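Local coordinates for cytochrome c (Rhodothermus marinus, PDB 3CP5), which binds a covalently attached heme c and probably shuttles electrons between redox partners as a single-heme cytochrome, at residues Gln109-Ala112 against Ile113-Leu117. Sequence-based numbering, arbitrary orientation.
Sequences QARA and ILEYL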
ATOM      1  N   GLN A 109      -7.438  -5.570   7.325  1.00  9.37           N
ATOM      2  CA  GLN A 109      -6.015  -5.867   7.306  1.00  7.89           C
ATOM      3  C   GLN A 109      -5.270  -4.791   6.544  1.00  7.43           C
ATOM      4  O   GLN A 109      -4.241  -4.305   6.997  1.00  8.10           O
ATOM      5  CB  GLN A 109      -5.711  -7.214   6.670  1.00  7.39           C
ATOM      6  CG  GLN A 109      -6.176  -8.409   7.516  1.00  9.04           C
ATOM      7  CD  GLN A 109      -6.026  -9.652   6.657  1.00  9.05           C
ATOM      8  OE1 GLN A 109      -6.710  -9.781   5.642  1.00 10.48           O
ATOM      9  NE2 GLN A 109      -5.082 -10.546   7.006  1.00  9.33           N
ATOM     10  N   ALA A 110      -5.795  -4.421   5.367  1.00  8.48           N
ATOM     11  CA  ALA A 110      -5.114  -3.407   4.566  1.00  8.13           C
ATOM     12  C   ALA A 110      -5.098  -2.068   5.306  1.00  8.57           C
ATOM     13  O   ALA A 110      -4.097  -1.327   5.279  1.00  7.68           O
ATOM     14  CB  ALA A 110      -5.784  -3.288   3.195  1.00  9.14           C
ATOM     15  N   ARG A 111      -6.183  -1.721   6.008  1.00  7.82           N
ATOM     16  CA  ARG A 111      -6.220  -0.435   6.731  1.00  8.11           C
ATOM     17  C   ARG A 111      -5.204  -0.415   7.864  1.00  7.26           C
ATOM     18  O   ARG A 111      -4.581   0.627   8.145  1.00  7.95           O
ATOM     19  CB  ARG A 111      -7.648  -0.212   7.185  1.00 10.33           C
ATOM     20  CG  ARG A 111      -7.861   1.094   7.962  1.00 11.78           C
ATOM     21  CD  ARG A 111      -7.507   2.302   7.085  1.00 11.33           C
ATOM     22  NE  ARG A 111      -7.546   3.556   7.830  1.00 16.74           N
ATOM     23  CZ  ARG A 111      -6.537   4.053   8.566  1.00 20.91           C
ATOM     24  NH1 ARG A 111      -5.362   3.451   8.699  1.00 13.37           N
ATOM     25  NH2 ARG A 111      -6.734   5.208   9.178  1.00 24.48           N
ATOM     26  N   ALA A 112      -4.971  -1.551   8.534  1.00  8.07           N
ATOM     27  CA  ALA A 112      -3.920  -1.661   9.556  1.00  7.96           C
ATOM     28  C   ALA A 112      -2.538  -1.470   8.972  1.00  7.29           C
ATOM     29  O   ALA A 112      -1.691  -0.750   9.489  1.00  8.03           O
ATOM     30  CB  ALA A 112      -4.062  -2.992  10.312  1.00  8.24           C
ATOM     31  N   ILE A 113      -2.266  -2.127   7.826  1.00  8.13           N
ATOM     32  CA  ILE A 113      -1.001  -1.966   7.136  1.00  7.40           C
ATOM     33  C   ILE A 113      -0.803  -0.520   6.740  1.00  7.15           C
ATOM     34  O   ILE A 113       0.300   0.041   6.898  1.00  7.90           O
ATOM     35  CB  ILE A 113      -0.857  -2.948   5.947  1.00  7.57           C
ATOM     36  CG1 ILE A 113      -0.859  -4.398   6.432  1.00  8.34           C
ATOM     37  CG2 ILE A 113       0.372  -2.647   5.130  1.00  8.26           C
ATOM     38  CD1 ILE A 113      -0.946  -5.430   5.340  1.00 11.46           C
ATOM     39  N   LEU A 114      -1.861   0.163   6.271  1.00  7.97           N
ATOM     40  CA  LEU A 114      -1.733   1.586   5.933  1.00  8.15           C
ATOM     41  C   LEU A 114      -1.350   2.421   7.156  1.00  7.56           C
ATOM     42  O   LEU A 114      -0.472   3.276   7.047  1.00  7.60           O
ATOM     43  CB  LEU A 114      -3.053   2.109   5.360  1.00  9.00           C
ATOM     44  CG  LEU A 114      -3.149   3.597   5.041  1.00  7.63           C
ATOM     45  CD1 LEU A 114      -2.155   3.969   3.952  1.00 13.16           C
ATOM     46  CD2 LEU A 114      -4.518   4.095   4.712  1.00  9.57           C
ATOM     47  N   GLU A 115      -1.891   2.105   8.309  1.00  8.01           N
ATOM     48  CA  GLU A 115      -1.537   2.765   9.553  1.00  7.61           C
ATOM     49  C   GLU A 115      -0.053   2.571   9.900  1.00  7.91           C
ATOM     50  O   GLU A 115       0.648   3.529  10.314  1.00  8.27           O
ATOM     51  CB  GLU A 115      -2.421   2.334  10.723  1.00  8.63           C
ATOM     52  CG  GLU A 115      -2.454   3.386  11.797  1.00  9.65           C
ATOM     53  CD  GLU A 115      -3.339   4.584  11.565  1.00 13.01           C
ATOM     54  OE1 GLU A 115      -3.694   5.235  12.573  1.00 14.85           O
ATOM     55  OE2 GLU A 115      -3.703   4.851  10.401  1.00 11.73           O
ATOM     56  N   TYR A 116       0.448   1.356   9.727  1.00  7.22           N
ATOM     57  CA  TYR A 116       1.862   1.080   9.876  1.00  7.70           C
ATOM     58  C   TYR A 116       2.714   1.896   8.917  1.00  7.99           C
ATOM     59  O   TYR A 116       3.739   2.497   9.286  1.00  8.09           O
ATOM     60  CB  TYR A 116       2.132  -0.410   9.720  1.00  9.59           C
ATOM     61  CG  TYR A 116       3.612  -0.767   9.684  1.00  8.23           C
ATOM     62  CD1 TYR A 116       4.418  -0.576  10.785  1.00 10.61           C
ATOM     63  CD2 TYR A 116       4.219  -1.308   8.577  1.00 10.83           C
ATOM     64  CE1 TYR A 116       5.776  -0.916  10.765  1.00 12.18           C
ATOM     65  CE2 TYR A 116       5.543  -1.644   8.531  1.00 10.13           C
ATOM     66  CZ  TYR A 116       6.336  -1.452   9.633  1.00 10.80           C
ATOM     67  OH  TYR A 116       7.660  -1.760   9.608  1.00 15.78           O
ATOM     68  N   LEU A 117       2.319   1.981   7.664  1.00  7.92           N
ATOM     69  CA  LEU A 117       3.016   2.789   6.670  1.00  7.58           C
ATOM     70  C   LEU A 117       3.033   4.278   7.014  1.00  9.61           C
ATOM     71  O   LEU A 117       4.020   4.968   6.836  1.00  8.27           O
ATOM     72  CB  LEU A 117       2.497   2.510   5.260  1.00  7.44           C
ATOM     73  CG  LEU A 117       2.752   1.106   4.718  1.00  8.68           C
ATOM     74  CD1 LEU A 117       1.959   0.880   3.445  1.00 10.78           C
ATOM     75  CD2 LEU A 117       4.219   0.875   4.435  1.00 11.72           C
TER
HETATM   76  O   HOH W   1      -6.192   6.256  12.074  1.00 36.41           O
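Glu115 OE2 is shared by two arginines: Arg111 NH1 donates a nearly straight salt-bridging hydrogen bond of 2.8 Å, Arg111 NH2 adds a weak one, and Arg118, one turn further on, forms a second salt bridge to it. OE2 lies in the guanidinium plane of Arg111, whereas NH1 approaches OE2 from 46° above the carboxylate plane, the two flat groups being turned 50° against each other. Both chains leave with CG anti to the backbone N and then bend at chi2, which curls their charged ends together alongside the helix. A water donates to Glu115 OE1 at 2.7 Å and accepts a weak bond from Arg111 NH2, so it bridges the two side chains, weakly on the arginine side. The same groups also reach backbone outside the helix, NH2 to Ser24 O and OE1 to Asp30 N, so the ion pair ties helix 107-123 to the segment before helix 31-44. Leu114 CD2 lies over one guanidinium face, 4.1 Å from Arg111 NH1. Four i to i+4 backbone bonds, from Ile113 N to Gln109 O through Tyr116 N to Ala112 O, carry the helix through here. Ile113 packs against Leu40, Met76 and the heme. This is an i, i+4 Arg-Glu salt bridge on the C-terminal alpha-helix of a cytochrome c fold, a helix that also helps line the heme pocket.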